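Local coordinates for possible TctC subunit of the Tripartite Tricarboxylate Transport(TTT) Family (Rhodopseudomonas palustris, PDB 6HKE), which probably binds malate in the periplasm with high affinity and delivers it to a tripartite tricarboxylate transporter for uptake, at residues Gly27-Thr32 and Met189-Val194; Val169-Thr174 and Leu178-Glu183. The protein carries 2 engineered substitutions. One frame throughout, in Å; residues are numbered along the deposited sequence.

Both contacts border the malate site, but at different depths. Interaction 1 is wholly buried near the centre of the chain and is a tertiary contact, bringing the start of helix 29-45 against the junction of strand 188-192 and helix 193-201. Interaction 2 lies farther out, is only partly buried, and is local: it joins the end of strand 167-170 and its following turn to helix 174-182, which leads on to strand 188-192. Interaction 1 has apolar protein-to-protein contact and meets the polar ligand through Thr30 and Gln192; interaction 2 combines a helical backbone bond with an aromatic-methyl contact and meets the ligand through Thr174. Thr174 is hydrogen-bonded to Asp191 and Met189 touches Leu178, so the two contacts adjoin.

Interaction 1 (Gly27-Thr32 and Met189-Val194); sequences GGPTDT and MCDQIV. With LMR ((2S)-2-hydroxybutanedioic acid), chain E; MLT (D-malate), chain D.
Gln192 sets CG anti to its carbonyl carbon (chi1 -73°) and runs extended beyond it, which carries the amide alongside the ring of Pro29 and up to the ligand. Val194 instead points CG2 into the position between its own backbone N and carbonyl carbon, and that branch presses on Pro29 CB at 3.5 Å, a tight fit for two carbons. The proline ring meets the methyl group at CB and the amide at CG, where CG lies 3.5 Å from Gln192 NE2. No hydrogen bond joins the two segments directly; malate does so instead. Gln192 NE2 donates to the hydroxyl O2 of the (2S)-malate LMR over 2.7 Å, but reaches O3 of the D-malate MLT only weakly, while Gln192 OE1 accepts a hydrogen bond from a water 2.9 Å away. As in other type II periplasmic binding proteins, the ligand lies in the cleft between two lobes; here the start of helix 29-45 and the end of strand 188-192 both reach it. Proline suits the first helical turn, where its missing N-H costs no bond, and the next residue, Thr30, offers its backbone N to the C4 carboxylate, 3.1 Å from MLT O4. The partial positive charge at this helix start probably favours the anion. Behind it, Gly28 O is gripped twice, by Thr32 N and by Thr32 OG1 at 2.9 Å.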
loop_
_atom_site.group_PDB
_atom_site.type_symbol
_atom_site.label_atom_id
_atom_site.label_comp_id
_atom_site.label_asym_id
_atom_site.label_seq_id
_atom_site.Cartn_x
_atom_site.Cartn_y
_atom_site.Cartn_z
ATOM N N GLY A 27 -5.019 0.924 -11.846
ATOM C CA GLY A 27 -4.957 2.394 -11.693
ATOM C C GLY A 27 -4.584 2.835 -10.286
ATOM O O GLY A 27 -4.126 3.964 -10.147
ATOM N N GLY A 28 -4.767 1.985 -9.272
ATOM C CA GLY A 28 -4.430 2.318 -7.873
ATOM C C GLY A 28 -2.940 2.176 -7.580
ATOM O O GLY A 28 -2.165 1.759 -8.433
ATOM N N PRO A 29 -2.494 2.529 -6.356
ATOM C CA PRO A 29 -1.070 2.597 -6.033
ATOM C C PRO A 29 -0.325 1.278 -6.256
ATOM O O PRO A 29 0.749 1.314 -6.850
ATOM C CB PRO A 29 -1.020 2.953 -4.545
ATOM C CG PRO A 29 -2.438 2.672 -4.031
ATOM C CD PRO A 29 -3.347 2.902 -5.219
ATOM N N THR A 30 -0.881 0.160 -5.773
ATOM C CA THR A 30 -0.194 -1.145 -5.825
ATOM C C THR A 30 -0.017 -1.531 -7.297
ATOM O O THR A 30 1.111 -1.874 -7.700
ATOM C CB THR A 30 -0.914 -2.202 -4.987
ATOM O OG1 THR A 30 -0.853 -1.860 -3.602
ATOM C CG2 THR A 30 -0.292 -3.566 -5.170
ATOM N N ASP A 31 -1.101 -1.465 -8.070
ATOM C CA ASP A 31 -1.096 -1.689 -9.534
ATOM C C ASP A 31 -0.065 -0.781 -10.231
ATOM O O ASP A 31 0.689 -1.291 -11.068
ATOM C CB ASP A 31 -2.494 -1.449 -10.087
ATOM C CG ASP A 31 -2.562 -1.607 -11.590
ATOM O OD1 ASP A 31 -2.535 -2.755 -12.046
ATOM O OD2 ASP A 31 -2.587 -0.572 -12.277
ATOM N N THR A 32 -0.017 0.507 -9.887
ATOM C CA THR A 32 0.838 1.535 -10.542
ATOM C C THR A 32 2.311 1.171 -10.327
ATOM O O THR A 32 3.077 1.172 -11.304
ATOM C CB THR A 32 0.514 2.934 -10.005
ATOM O OG1 THR A 32 -0.780 3.278 -10.505
ATOM C CG2 THR A 32 1.536 3.982 -10.396
ATOM N N MET A 189 -10.490 9.429 3.492
ATOM C CA MET A 189 -9.710 8.285 3.000
ATOM C C MET A 189 -8.278 8.506 3.479
ATOM O O MET A 189 -7.814 9.676 3.448
ATOM C CB MET A 189 -9.783 8.310 1.474
ATOM C CG MET A 189 -9.538 7.007 0.789
ATOM S SD MET A 189 -9.755 7.368 -0.967
ATOM C CE MET A 189 -8.056 7.484 -1.509
ATOM N N CYS A 190 -7.623 7.450 3.949
ATOM C CA CYS A 190 -6.153 7.439 4.106
ATOM C C CYS A 190 -5.619 6.719 2.886
ATOM O O CYS A 190 -6.126 5.625 2.630
ATOM C CB CYS A 190 -5.746 6.787 5.414
ATOM S SG CYS A 190 -6.405 7.713 6.821
ATOM N N ASP A 191 -4.746 7.368 2.107
ATOM C CA ASP A 191 -4.236 6.761 0.853
ATOM C C ASP A 191 -2.708 6.897 0.771
ATOM O O ASP A 191 -2.136 7.813 1.341
ATOM C CB ASP A 191 -4.985 7.342 -0.343
ATOM C CG ASP A 191 -4.955 6.492 -1.611
ATOM O OD1 ASP A 191 -4.471 5.345 -1.551
ATOM O OD2 ASP A 191 -5.414 6.999 -2.668
ATOM N N GLN A 192 -2.093 5.959 0.068
ATOM C CA GLN A 192 -0.680 5.994 -0.357
ATOM C C GLN A 192 -0.449 7.217 -1.262
ATOM O O GLN A 192 -1.291 7.526 -2.133
ATOM C CB GLN A 192 -0.360 4.649 -1.012
ATOM C CG GLN A 192 -0.248 3.527 0.010
ATOM C CD GLN A 192 -0.436 2.165 -0.595
ATOM O OE1 GLN A 192 0.539 1.502 -0.947
ATOM N NE2 GLN A 192 -1.694 1.769 -0.762
ATOM N N ILE A 193 0.684 7.884 -1.061
ATOM C CA ILE A 193 1.021 9.170 -1.720
ATOM C C ILE A 193 0.995 9.006 -3.248
ATOM O O ILE A 193 0.529 9.954 -3.904
ATOM C CB ILE A 193 2.363 9.705 -1.168
ATOM C CG1 ILE A 193 2.611 11.148 -1.603
ATOM C CG2 ILE A 193 3.518 8.802 -1.540
ATOM C CD1 ILE A 193 3.722 11.822 -0.848
ATOM N N VAL A 194 1.467 7.886 -3.812
ATOM C CA VAL A 194 1.504 7.704 -5.300
ATOM C C VAL A 194 0.087 7.763 -5.872
ATOM O O VAL A 194 -0.069 8.267 -6.954
ATOM C CB VAL A 194 2.219 6.424 -5.777
ATOM C CG1 VAL A 194 3.690 6.448 -5.424
ATOM C CG2 VAL A 194 1.559 5.170 -5.261
HETATM C C1 LMR E . -4.699 -0.162 -0.194
HETATM O O1A LMR E . -4.415 -1.319 0.154
HETATM O O1B LMR E . -5.197 0.709 0.568
HETATM C C2 LMR E . -4.401 0.231 -1.649
HETATM O O2 LMR E . -3.080 -0.074 -2.083
HETATM C C3 LMR E . -5.359 -0.426 -2.647
HETATM C C4 LMR E . -4.782 -0.195 -4.032
HETATM O O4A LMR E . -5.428 0.528 -4.815
HETATM O O4B LMR E . -3.667 -0.701 -4.312
HETATM C C1 MLT D . -4.592 -0.453 -0.286
HETATM O O1 MLT D . -3.992 -1.195 0.522
HETATM O O2 MLT D . -5.336 0.464 0.128
HETATM C C2 MLT D . -4.432 -0.718 -1.766
HETATM O O3 MLT D . -3.082 -0.851 -2.256
HETATM C C3 MLT D . -4.974 0.407 -2.597
HETATM C C4 MLT D . -4.767 -0.073 -4.010
HETATM O O4 MLT D . -3.624 -0.453 -4.381
HETATM O O5 MLT D . -5.787 -0.098 -4.729
HETATM O O HOH W 1 1.041 -0.577 -2.838
#

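Interaction 2 (Val169-Thr174 and Leu178-Glu183). With LMR ((2S)-2-hydroxybutanedioic acid), chain E; MLT (D-malate), chain D.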
loop_
_atom_site.group_PDB
_atom_site.type_symbol
_atom_site.label_atom_id
_atom_site.label_comp_id
_atom_site.label_asym_id
_atom_site.label_seq_id
_atom_site.Cartn_x
_atom_site.Cartn_y
_atom_site.Cartn_z
ATOM N N VAL A 169 -16.747 2.400 3.865
ATOM C CA VAL A 169 -17.292 1.967 2.545
ATOM C C VAL A 169 -16.143 1.254 1.839
ATOM O O VAL A 169 -15.104 1.862 1.564
ATOM C CB VAL A 169 -17.855 3.159 1.739
ATOM C CG1 VAL A 169 -18.495 2.736 0.430
ATOM C CG2 VAL A 169 -18.861 3.961 2.539
ATOM N N PRO A 170 -16.276 -0.063 1.568
ATOM C CA PRO A 170 -15.203 -0.835 0.956
ATOM C C PRO A 170 -15.185 -0.684 -0.570
ATOM O O PRO A 170 -16.239 -0.756 -1.190
ATOM C CB PRO A 170 -15.552 -2.274 1.378
ATOM C CG PRO A 170 -17.060 -2.299 1.438
ATOM C CD PRO A 170 -17.472 -0.888 1.823
ATOM N N PHE A 171 -13.988 -0.523 -1.138
ATOM C CA PHE A 171 -13.752 -0.410 -2.599
ATOM C C PHE A 171 -12.842 -1.561 -3.034
ATOM O O PHE A 171 -12.262 -2.221 -2.179
ATOM C CB PHE A 171 -13.168 0.967 -2.943
ATOM C CG PHE A 171 -14.170 2.091 -2.873
ATOM C CD1 PHE A 171 -14.485 2.685 -1.663
ATOM C CD2 PHE A 171 -14.851 2.503 -4.010
ATOM C CE1 PHE A 171 -15.428 3.699 -1.604
ATOM C CE2 PHE A 171 -15.799 3.506 -3.949
ATOM C CZ PHE A 171 -16.096 4.095 -2.745
ATOM N N SER A 172 -12.761 -1.800 -4.341
ATOM C CA SER A 172 -11.876 -2.797 -4.997
ATOM C C SER A 172 -10.418 -2.313 -4.984
ATOM O O SER A 172 -9.535 -3.121 -5.350
ATOM C CB SER A 172 -12.339 -3.071 -6.419
ATOM O OG SER A 172 -12.470 -1.865 -7.167
ATOM N N GLY A 173 -10.192 -1.036 -4.660
ATOM C CA GLY A 173 -8.863 -0.407 -4.515
ATOM C C GLY A 173 -9.003 1.061 -4.165
ATOM O O GLY A 173 -10.152 1.558 -4.125
ATOM N N THR A 174 -7.901 1.776 -3.937
ATOM C CA THR A 174 -7.959 3.245 -3.680
ATOM C C THR A 174 -7.961 3.992 -5.013
ATOM O O THR A 174 -8.205 5.219 -4.993
ATOM C CB THR A 174 -6.863 3.740 -2.740
ATOM O OG1 THR A 174 -5.630 3.402 -3.376
ATOM C CG2 THR A 174 -7.014 3.153 -1.352
ATOM N N LEU A 178 -10.571 6.676 -4.677
ATOM C CA LEU A 178 -10.128 8.069 -4.921
ATOM C C LEU A 178 -11.152 8.759 -5.811
ATOM O O LEU A 178 -11.557 9.855 -5.441
ATOM C CB LEU A 178 -8.744 8.101 -5.572
ATOM C CG LEU A 178 -8.126 9.492 -5.691
ATOM C CD1 LEU A 178 -7.943 10.113 -4.318
ATOM C CD2 LEU A 178 -6.803 9.431 -6.439
ATOM N N GLN A 179 -11.538 8.140 -6.934
ATOM C CA GLN A 179 -12.559 8.697 -7.869
ATOM C C GLN A 179 -13.845 9.009 -7.090
ATOM O O GLN A 179 -14.422 10.068 -7.336
ATOM C CB GLN A 179 -12.797 7.773 -9.064
ATOM C CG GLN A 179 -11.958 8.149 -10.282
ATOM C CD GLN A 179 -11.519 6.946 -11.086
ATOM O OE1 GLN A 179 -12.301 6.032 -11.357
ATOM N NE2 GLN A 179 -10.252 6.938 -11.483
ATOM N N ALA A 180 -14.244 8.151 -6.148
ATOM C CA ALA A 180 -15.416 8.367 -5.270
ATOM C C ALA A 180 -15.207 9.617 -4.400
ATOM O O ALA A 180 -16.199 10.316 -4.117
ATOM C CB ALA A 180 -15.617 7.144 -4.417
ATOM N N LEU A 181 -13.970 9.861 -3.947
ATOM C CA LEU A 181 -13.597 11.051 -3.138
ATOM C C LEU A 181 -13.615 12.301 -4.033
ATOM O O LEU A 181 -14.077 13.332 -3.579
ATOM C CB LEU A 181 -12.232 10.825 -2.476
ATOM C CG LEU A 181 -11.914 11.813 -1.351
ATOM C CD1 LEU A 181 -12.725 11.499 -0.107
ATOM C CD2 LEU A 181 -10.436 11.841 -1.026
ATOM N N VAL A 182 -13.165 12.185 -5.280
ATOM C CA VAL A 182 -13.161 13.269 -6.303
ATOM C C VAL A 182 -14.596 13.705 -6.607
ATOM O O VAL A 182 -14.786 14.899 -6.867
ATOM C CB VAL A 182 -12.440 12.823 -7.592
ATOM C CG1 VAL A 182 -12.716 13.755 -8.776
ATOM C CG2 VAL A 182 -10.945 12.678 -7.347
ATOM N N GLU A 183 -15.547 12.772 -6.630
ATOM C CA GLU A 183 -16.975 13.058 -6.933
ATOM C C GLU A 183 -17.720 13.368 -5.628
ATOM O O GLU A 183 -18.925 13.547 -5.677
ATOM C CB GLU A 183 -17.579 11.869 -7.685
ATOM C CG GLU A 183 -17.061 11.751 -9.109
ATOM C CD GLU A 183 -17.321 10.432 -9.824
ATOM O OE1 GLU A 183 -17.498 10.454 -11.053
ATOM O OE2 GLU A 183 -17.318 9.388 -9.163
HETATM C C1 LMR E . -4.699 -0.162 -0.194
HETATM O O1A LMR E . -4.415 -1.319 0.154
HETATM O O1B LMR E . -5.197 0.709 0.568
HETATM C C2 LMR E . -4.401 0.231 -1.649
HETATM O O2 LMR E . -3.080 -0.074 -2.083
HETATM C C3 LMR E . -5.359 -0.426 -2.647
HETATM C C4 LMR E . -4.782 -0.195 -4.032
HETATM O O4A LMR E . -5.428 0.528 -4.815
HETATM O O4B LMR E . -3.667 -0.701 -4.312
HETATM C C1 MLT D . -4.592 -0.453 -0.286
HETATM O O1 MLT D . -3.992 -1.195 0.522
HETATM O O2 MLT D . -5.336 0.464 0.128
HETATM C C2 MLT D . -4.432 -0.718 -1.766
HETATM O O3 MLT D . -3.082 -0.851 -2.256
HETATM C C3 MLT D . -4.974 0.407 -2.597
HETATM C C4 MLT D . -4.767 -0.073 -4.010
HETATM O O4 MLT D . -3.624 -0.453 -4.381
HETATM O O5 MLT D . -5.787 -0.098 -4.729
#
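Thr174 O receives the N-H of Leu178 over 2.8 Å, and Asn195 ND2 adds a weak second bond from the neighbouring helix 193-201. The first is the i to i+4 bond that closes the opening turn of helix 174-182 and brings the two segments together. Farther along that helix, Ala180 turns its methyl toward Phe171, whose CZ comes within 3.5 Å of Ala180 CB. Phe171 has CG beside its own backbone N (chi1 -74°), a torsion that brings the ring against the helix, where it also meets Pro176 and Ala177. A small alanine suits this place, since the bulky ring can come close to the helix backbone. The segments belong to a beta-alpha-beta crossover: strand 167-170 leads through the helix to strand 188-192, with strand 141-144 between them in the sheet. At the turn, Gly173 takes the N-cap position and is fully extended; without a side chain it admits the malate carboxylate, and its CA lies 3.1 Å from MLT O5. Thr174 N donates to LMR O4A over 2.9 Å, and likewise to MLT O5 when D-malate is bound. Thr174 OG1 is hydrogen-bonded to Asp191 OD1 and also lies near LMR O4A, so its one proton has two possible acceptors. The ligand anion therefore meets the N-terminal end of a helix, whose dipole probably helps to stabilise its charge.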